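Ferric vibriobactin ABC transporter, periplasmic ferric vibriobactin-binding protein (Vibrio cholerae, PDB 3R5T) binds the iron-loaded siderophore vibriobactin in the periplasm and probably hands it to an ABC transporter for uptake into the cell. Local coordinates at residues V196-D201 and T223-E228; A242-P247 and P253-K258. One frame throughout, in Å; residues are numbered along the deposited sequence. Where two conformers were deposited one is given.

Contact 1 of 2, residues V196-D201 and T223-E228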
ATOM      1  N   VAL A 196       6.701 -17.437  -1.543  1.00 19.68           N
ATOM      2  CA  VAL A 196       8.102 -17.213  -1.207  1.00 19.98           C
ATOM      3  C   VAL A 196       8.638 -16.175  -2.185  1.00 21.04           C
ATOM      4  O   VAL A 196       8.596 -16.378  -3.411  1.00 18.25           O
ATOM      5  CB  VAL A 196       8.915 -18.514  -1.289  1.00 20.23           C
ATOM      6  CG1 VAL A 196      10.363 -18.233  -0.967  1.00 22.82           C
ATOM      7  CG2 VAL A 196       8.323 -19.587  -0.353  1.00 21.91           C
ATOM      8  N   LEU A 197       9.160 -15.083  -1.644  1.00 20.74           N
ATOM      9  CA  LEU A 197       9.499 -13.904  -2.451  0.70 23.00           C
ATOM     10  C   LEU A 197      10.959 -13.834  -2.866  1.00 23.29           C
ATOM     11  O   LEU A 197      11.852 -14.093  -2.058  1.00 25.94           O
ATOM     12  CB  LEU A 197       9.130 -12.615  -1.705  0.70 25.79           C
ATOM     13  CG  LEU A 197       7.660 -12.184  -1.731  0.70 25.07           C
ATOM     14  CD1 LEU A 197       7.197 -11.948  -3.162  0.70 24.91           C
ATOM     15  CD2 LEU A 197       6.786 -13.223  -1.045  0.70 25.79           C
ATOM     16  N   GLU A 198      11.192 -13.485  -4.132  1.00 19.27           N
ATOM     17  CA  GLU A 198      12.534 -13.150  -4.597  1.00 21.34           C
ATOM     18  C   GLU A 198      12.808 -11.680  -4.268  1.00 20.52           C
ATOM     19  O   GLU A 198      11.949 -10.808  -4.482  1.00 23.82           O
ATOM     20  CB  GLU A 198      12.676 -13.386  -6.099  1.00 24.00           C
ATOM     21  CG  GLU A 198      13.945 -12.775  -6.706  1.00 25.65           C
ATOM     22  CD  GLU A 198      14.041 -13.011  -8.212  1.00 26.63           C
ATOM     23  OE1 GLU A 198      12.995 -13.235  -8.841  1.00 24.56           O
ATOM     24  OE2 GLU A 198      15.161 -13.008  -8.748  1.00 27.65           O
ATOM     25  N   GLU A 199      13.996 -11.412  -3.744  1.00 22.99           N
ATOM     26  CA  GLU A 199      14.431 -10.046  -3.468  0.61 21.44           C
ATOM     27  C   GLU A 199      15.312  -9.567  -4.616  1.00 20.75           C
ATOM     28  O   GLU A 199      16.189 -10.294  -5.073  1.00 20.13           O
ATOM     29  CB  GLU A 199      15.212  -9.977  -2.148  0.61 22.66           C
ATOM     30  CG  GLU A 199      15.809  -8.602  -1.786  0.61 21.59           C
ATOM     31  CD  GLU A 199      14.826  -7.675  -1.057  0.61 24.78           C
ATOM     32  OE1 GLU A 199      15.248  -6.611  -0.566  0.61 24.48           O
ATOM     33  OE2 GLU A 199      13.635  -8.003  -0.973  0.61 22.46           O
ATOM     34  N   PRO A 200      15.066  -8.340  -5.103  1.00 18.90           N
ATOM     35  CA  PRO A 200      15.946  -7.796  -6.146  1.00 20.76           C
ATOM     36  C   PRO A 200      17.322  -7.490  -5.556  1.00 23.12           C
ATOM     37  O   PRO A 200      17.417  -7.117  -4.387  1.00 22.93           O
ATOM     38  CB  PRO A 200      15.249  -6.490  -6.559  1.00 19.37           C
ATOM     39  CG  PRO A 200      14.443  -6.098  -5.355  1.00 16.82           C
ATOM     40  CD  PRO A 200      14.048  -7.375  -4.658  1.00 17.93           C
ATOM     41  N   ASP A 201      18.375  -7.676  -6.341  1.00 20.71           N
ATOM     42  CA  ASP A 201      19.729  -7.396  -5.871  1.00 24.15           C
ATOM     43  C   ASP A 201      19.849  -5.916  -5.520  1.00 25.17           C
ATOM     44  O   ASP A 201      19.631  -5.061  -6.373  1.00 24.16           O
ATOM     45  CB  ASP A 201      20.730  -7.776  -6.962  1.00 22.84           C
ATOM     46  CG  ASP A 201      22.179  -7.702  -6.500  1.00 26.16           C
ATOM     47  OD1 ASP A 201      22.495  -6.902  -5.602  1.00 26.87           O
ATOM     48  OD2 ASP A 201      23.014  -8.443  -7.066  1.00 29.44           O
ATOM     49  N   THR A 223      15.727  -8.707 -16.819  1.00 19.72           N
ATOM     50  CA  THR A 223      16.123  -9.976 -17.430  1.00 21.42           C
ATOM     51  C   THR A 223      16.820 -10.909 -16.450  1.00 22.58           C
ATOM     52  O   THR A 223      16.955 -12.089 -16.730  1.00 23.89           O
ATOM     53  CB  THR A 223      17.069  -9.793 -18.631  1.00 22.58           C
ATOM     54  OG1 THR A 223      18.324  -9.265 -18.182  1.00 21.32           O
ATOM     55  CG2 THR A 223      16.453  -8.876 -19.686  1.00 21.33           C
ATOM     56  N   GLN A 224      17.254 -10.372 -15.308  1.00 22.85           N
ATOM     57  CA  GLN A 224      18.023 -11.149 -14.335  1.00 23.65           C
ATOM     58  C   GLN A 224      17.165 -11.759 -13.236  1.00 22.50           C
ATOM     59  O   GLN A 224      17.680 -12.498 -12.389  1.00 22.45           O
ATOM     60  CB  GLN A 224      19.131 -10.282 -13.733  1.00 25.67           C
ATOM     61  CG  GLN A 224      20.114  -9.775 -14.790  1.00 28.18           C
ATOM     62  CD  GLN A 224      21.150  -8.809 -14.232  1.00 31.10           C
ATOM     63  OE1 GLN A 224      20.822  -7.712 -13.799  1.00 30.69           O
ATOM     64  NE2 GLN A 224      22.418  -9.215 -14.264  1.00 34.30           N
ATOM     65  N   LEU A 225      15.864 -11.479 -13.257  1.00 20.11           N
ATOM     66  CA  LEU A 225      14.965 -12.043 -12.245  1.00 21.51           C
ATOM     67  C   LEU A 225      14.871 -13.567 -12.384  1.00 24.86           C
ATOM     68  O   LEU A 225      14.777 -14.099 -13.492  1.00 25.66           O
ATOM     69  CB  LEU A 225      13.583 -11.383 -12.328  1.00 20.82           C
ATOM     70  CG  LEU A 225      13.573  -9.902 -11.957  1.00 24.57           C
ATOM     71  CD1 LEU A 225      12.245  -9.250 -12.341  1.00 25.25           C
ATOM     72  CD2 LEU A 225      13.840  -9.736 -10.474  1.00 24.04           C
ATOM     73  N   GLN A 226      14.908 -14.279 -11.263  1.00 25.07           N
ATOM     74  CA  GLN A 226      14.981 -15.734 -11.340  1.00 28.49           C
ATOM     75  C   GLN A 226      13.698 -16.472 -10.958  1.00 26.72           C
ATOM     76  O   GLN A 226      13.570 -17.673 -11.226  1.00 26.98           O
ATOM     77  CB  GLN A 226      16.151 -16.264 -10.504  1.00 30.73           C
ATOM     78  CG  GLN A 226      17.525 -15.746 -10.924  1.00 36.86           C
ATOM     79  CD  GLN A 226      18.078 -16.429 -12.174  1.00 42.57           C
ATOM     80  OE1 GLN A 226      19.294 -16.456 -12.390  1.00 46.55           O
ATOM     81  NE2 GLN A 226      17.194 -16.980 -12.996  1.00 41.04           N
ATOM     82  N   ALA A 227      12.755 -15.771 -10.342  1.00 21.92           N
ATOM     83  CA  ALA A 227      11.561 -16.447  -9.846  1.00 25.77           C
ATOM     84  C   ALA A 227      10.723 -17.065 -10.963  1.00 25.48           C
ATOM     85  O   ALA A 227      10.639 -16.551 -12.089  1.00 23.36           O
ATOM     86  CB  ALA A 227      10.713 -15.518  -8.974  1.00 21.92           C
ATOM     87  N   GLU A 228      10.091 -18.176 -10.614  1.00 24.50           N
ATOM     88  CA  GLU A 228       9.271 -18.949 -11.524  1.00 26.58           C
ATOM     89  C   GLU A 228       7.909 -18.312 -11.761  1.00 24.81           C
ATOM     90  O   GLU A 228       7.188 -18.704 -12.678  1.00 24.85           O
ATOM     91  CB  GLU A 228       9.077 -20.359 -10.966  1.00 28.19           C
ATOM     92  CG  GLU A 228      10.371 -21.152 -10.826  1.00 30.21           C
ATOM     93  CD  GLU A 228      10.984 -21.136  -9.421  1.00 29.70           C
ATOM     94  OE1 GLU A 228      10.848 -20.140  -8.666  1.00 27.23           O
ATOM     95  OE2 GLU A 228      11.630 -22.151  -9.074  1.00 32.69           O
TER
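E198 reaches across to the backbone of Q226 and A227 and grips two successive amides with the two oxygens of its carboxylate. OE2 takes the N-H of Q226 at 2.8 Å, nearly straight at 170°, on its syn side and close to the carboxylate plane. OE1 accepts from A227 N at 3.0 Å in a more bent bond, and this donor stands above the plane, 47° out of it. One donor thus comes in near the plane of the acid and the other from over it. With CG anti to the backbone N (chi1 167°) and the chain extended beyond it, the side chain spans the gap at nearly full length and delivers the acid end to the loop.

The A227 methyl sits 3.2 Å from E198 OE1 and also meets E198 CB farther back along the chain. L225 adds its CD2 methyl, 3.9 Å from E198 OE2, so a methyl group flanks each oxygen. E198 is buried, and the two amides, together with N166 ND2, which also donates to OE1, would compensate its charge and probably stabilise the ionised form.

This is a buried glutamate receiving consecutive backbone amides, a brace between loops in one lobe of a two-lobed periplasmic binding protein. Residues 196-201 belong to the loop that follows helix 185-192; residues 223-228 lead into strand 229-233 of the mixed sheet. Strand 165-169 serves both: A165 bonds to the backbones of V196 and E198, and N166 touches L225 and A227.

Contact 2 of 2, residues A242-P247 and P253-K258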
ATOM      1  N   ALA A 242       1.417  -7.824 -21.777  1.00 25.10           N
ATOM      2  CA  ALA A 242       2.457  -7.000 -22.387  1.00 26.20           C
ATOM      3  C   ALA A 242       3.837  -7.401 -21.845  1.00 25.38           C
ATOM      4  O   ALA A 242       4.812  -7.456 -22.597  1.00 27.08           O
ATOM      5  CB  ALA A 242       2.185  -5.524 -22.143  1.00 26.20           C
ATOM      6  N   PHE A 243       3.898  -7.683 -20.544  1.00 26.03           N
ATOM      7  CA  PHE A 243       5.111  -8.193 -19.908  1.00 24.12           C
ATOM      8  C   PHE A 243       5.509  -9.531 -20.531  1.00 25.52           C
ATOM      9  O   PHE A 243       6.651  -9.718 -20.952  1.00 23.07           O
ATOM     10  CB  PHE A 243       4.882  -8.357 -18.404  1.00 21.52           C
ATOM     11  CG  PHE A 243       6.109  -8.744 -17.635  1.00 19.54           C
ATOM     12  CD1 PHE A 243       6.390 -10.079 -17.353  1.00 19.73           C
ATOM     13  CD2 PHE A 243       6.963  -7.762 -17.136  1.00 18.62           C
ATOM     14  CE1 PHE A 243       7.505 -10.427 -16.625  1.00 21.23           C
ATOM     15  CE2 PHE A 243       8.079  -8.105 -16.400  1.00 19.67           C
ATOM     16  CZ  PHE A 243       8.355  -9.446 -16.131  1.00 20.67           C
ATOM     17  N   LEU A 244       4.552 -10.450 -20.600  1.00 26.82           N
ATOM     18  CA  LEU A 244       4.780 -11.789 -21.139  1.00 27.53           C
ATOM     19  C   LEU A 244       5.332 -11.773 -22.558  1.00 28.95           C
ATOM     20  O   LEU A 244       6.122 -12.643 -22.934  1.00 29.07           O
ATOM     21  CB  LEU A 244       3.469 -12.561 -21.144  1.00 29.10           C
ATOM     22  CG  LEU A 244       3.076 -13.364 -19.920  1.00 28.95           C
ATOM     23  CD1 LEU A 244       1.564 -13.333 -19.755  1.00 31.91           C
ATOM     24  CD2 LEU A 244       3.616 -14.812 -20.018  1.00 26.38           C
ATOM     25  N   HIS A 245       4.906 -10.795 -23.347  1.00 27.11           N
ATOM     26  CA  HIS A 245       5.291 -10.739 -24.754  1.00 28.08           C
ATOM     27  C   HIS A 245       6.428  -9.765 -25.044  1.00 27.66           C
ATOM     28  O   HIS A 245       6.780  -9.553 -26.197  1.00 31.19           O
ATOM     29  CB  HIS A 245       4.078 -10.432 -25.639  1.00 32.92           C
ATOM     30  CG  HIS A 245       3.102 -11.563 -25.723  1.00 37.70           C
ATOM     31  ND1 HIS A 245       1.966 -11.625 -24.945  1.00 38.80           N
ATOM     32  CD2 HIS A 245       3.106 -12.690 -26.474  1.00 40.13           C
ATOM     33  CE1 HIS A 245       1.308 -12.737 -25.219  1.00 40.91           C
ATOM     34  NE2 HIS A 245       1.978 -13.401 -26.143  1.00 41.70           N
ATOM     35  N   ASP A 246       7.008  -9.183 -24.001  1.00 25.02           N
ATOM     36  CA  ASP A 246       8.155  -8.306 -24.182  1.00 21.66           C
ATOM     37  C   ASP A 246       9.320  -9.168 -24.657  1.00 24.03           C
ATOM     38  O   ASP A 246       9.804 -10.004 -23.908  1.00 25.51           O
ATOM     39  CB  ASP A 246       8.499  -7.625 -22.858  1.00 21.62           C
ATOM     40  CG  ASP A 246       9.694  -6.698 -22.958  1.00 22.39           C
ATOM     41  OD1 ASP A 246      10.487  -6.829 -23.911  1.00 23.12           O
ATOM     42  OD2 ASP A 246       9.849  -5.838 -22.066  1.00 22.51           O
ATOM     43  N   PRO A 247       9.772  -8.971 -25.904  1.00 24.26           N
ATOM     44  CA  PRO A 247      10.768  -9.881 -26.489  1.00 25.88           C
ATOM     45  C   PRO A 247      12.065  -9.933 -25.693  1.00 25.71           C
ATOM     46  O   PRO A 247      12.720 -10.972 -25.659  1.00 24.72           O
ATOM     47  CB  PRO A 247      11.038  -9.279 -27.880  1.00 26.25           C
ATOM     48  CG  PRO A 247       9.895  -8.409 -28.151  1.00 29.77           C
ATOM     49  CD  PRO A 247       9.422  -7.880 -26.830  1.00 26.11           C
ATOM     50  N   PRO A 253      12.292 -17.024 -16.295  1.00 26.52           N
ATOM     51  CA  PRO A 253      11.654 -18.269 -15.869  1.00 27.88           C
ATOM     52  C   PRO A 253      10.134 -18.161 -15.768  1.00 25.29           C
ATOM     53  O   PRO A 253       9.428 -19.093 -16.163  1.00 29.86           O
ATOM     54  CB  PRO A 253      12.281 -18.534 -14.494  1.00 30.50           C
ATOM     55  CG  PRO A 253      13.613 -17.843 -14.556  1.00 28.80           C
ATOM     56  CD  PRO A 253      13.403 -16.626 -15.412  1.00 29.51           C
ATOM     57  N   SER A 254       9.629 -17.032 -15.271  1.00 21.04           N
ATOM     58  CA  SER A 254       8.187 -16.870 -15.123  1.00 23.22           C
ATOM     59  C   SER A 254       7.463 -16.788 -16.471  1.00 25.15           C
ATOM     60  O   SER A 254       6.341 -17.278 -16.611  1.00 25.79           O
ATOM     61  CB  SER A 254       7.880 -15.656 -14.247  1.00 21.69           C
ATOM     62  OG  SER A 254       8.462 -14.483 -14.796  1.00 23.85           O
ATOM     63  N   ILE A 255       8.106 -16.170 -17.460  1.00 25.74           N
ATOM     64  CA  ILE A 255       7.576 -16.141 -18.825  1.00 25.97           C
ATOM     65  C   ILE A 255       7.679 -17.509 -19.516  1.00 27.65           C
ATOM     66  O   ILE A 255       6.735 -17.958 -20.163  1.00 28.25           O
ATOM     67  CB  ILE A 255       8.233 -15.023 -19.666  1.00 24.28           C
ATOM     68  CG1 ILE A 255       7.764 -13.657 -19.161  1.00 21.96           C
ATOM     69  CG2 ILE A 255       7.882 -15.183 -21.128  1.00 27.47           C
ATOM     70  CD1 ILE A 255       8.456 -12.483 -19.844  1.00 25.32           C
ATOM     71  N   GLN A 256       8.811 -18.185 -19.357  1.00 27.35           N
ATOM     72  CA  GLN A 256       8.957 -19.530 -19.902  1.00 31.57           C
ATOM     73  C   GLN A 256       7.864 -20.461 -19.376  1.00 32.86           C
ATOM     74  O   GLN A 256       7.304 -21.261 -20.125  1.00 36.38           O
ATOM     75  CB  GLN A 256      10.344 -20.085 -19.586  1.00 34.79           C
ATOM     76  CG  GLN A 256      11.457 -19.376 -20.344  1.00 40.95           C
ATOM     77  CD  GLN A 256      12.839 -19.855 -19.939  1.00 47.60           C
ATOM     78  OE1 GLN A 256      13.097 -20.120 -18.766  1.00 50.52           O
ATOM     79  NE2 GLN A 256      13.738 -19.958 -20.912  1.00 49.38           N
ATOM     80  N   ARG A 257       7.543 -20.337 -18.092  1.00 32.10           N
ATOM     81  CA  ARG A 257       6.522 -21.183 -17.481  1.00 34.00           C
ATOM     82  C   ARG A 257       5.116 -20.598 -17.605  1.00 32.11           C
ATOM     83  O   ARG A 257       4.149 -21.191 -17.120  1.00 30.84           O
ATOM     84  CB  ARG A 257       6.844 -21.439 -16.010  1.00 37.00           C
ATOM     85  CG  ARG A 257       8.190 -22.101 -15.772  1.00 40.39           C
ATOM     86  CD  ARG A 257       8.561 -22.054 -14.295  1.00 44.27           C
ATOM     87  NE  ARG A 257       9.741 -22.863 -13.997  1.00 48.10           N
ATOM     88  CZ  ARG A 257      10.985 -22.510 -14.309  1.00 50.18           C
ATOM     89  NH1 ARG A 257      11.213 -21.365 -14.941  1.00 50.13           N
ATOM     90  NH2 ARG A 257      11.999 -23.304 -13.997  1.00 51.95           N
ATOM     91  N   LYS A 258       5.007 -19.444 -18.258  1.00 32.03           N
ATOM     92  CA  LYS A 258       3.729 -18.760 -18.389  1.00 33.07           C
ATOM     93  C   LYS A 258       3.073 -18.640 -17.015  1.00 31.35           C
ATOM     94  O   LYS A 258       1.921 -19.029 -16.806  1.00 33.12           O
ATOM     95  CB  LYS A 258       2.815 -19.468 -19.391  1.00 38.94           C
ATOM     96  CG  LYS A 258       3.212 -19.237 -20.844  1.00 42.66           C
ATOM     97  CD  LYS A 258       2.173 -19.802 -21.800  1.00 45.53           C
ATOM     98  CE  LYS A 258       2.588 -19.586 -23.242  1.00 48.08           C
ATOM     99  NZ  LYS A 258       3.898 -20.233 -23.530  1.00 49.81           N
TER
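I255 pushes its CD1 methyl toward the end of helix 237-244, where it meets both the ring and the backbone of F243. The methyl lies 3.9 Å from F243 CE1 and approaches the ring obliquely, while the carbonyl O of F243 is 3.5 Å away. The other branch of the same side chain, CG2, rests against L244 O at 3.6 Å, an oxygen that CD1 reaches as well. CG1 also lies against L244 CA. CG1 stands beside the backbone N and CG2 beside the carbonyl carbon (chi1 -70°), an arrangement that lets both branches come to L244 O. L244 extends the patch more loosely: its CD2 reaches I255 CG1 at 4.4 Å and lies near K258 CA. No hydrogen bond joins the segments.

Behind this first shell, local bonds hold the backbone in shape. D246 N bonds back to F243 O, the same carbonyl that I255 CD1 touches. K258, with positive phi, closes helix 253-256 in a Schellman motif. R257 curls back so that its NH1 bonds to P253 O at 3.1 Å, above the carbonyl plane; R257 N reaches the same oxygen from the opposite face.

Farther out, Y170 meets the F243 ring edge-to-face, and L249 from the connecting loop touches both F243 and I255. The arrangement is apolar helix-to-helix packing across a brief connection: the end of helix 237-244 and the short helix 253-256 share V260 of strand 260-264, which touches F243, L244 and I255, and F243 also reaches L232 of strand 229-233 in the mixed sheet.

Both contacts belong to the lobe built on the mixed sheet, yet they work by different means. Contact 1 is the buried one and is polar at its heart, a carboxylate that accepts from two loop amides. Contact 2 is partly buried and apolar across its interface, joining the end of helix 237-244 to helix 253-256, with five residues between the segments. Their centres are 14 Å apart and they touch: the carbonyls of L225, Q226 and A227 lie against the ring of P253, and E228 O against S254 CB. Strand 229-233 starts directly after contact 1 and meets F243 of contact 2. The side chains of F243 and L225 are about 12 and 13 Å from the bound siderophore.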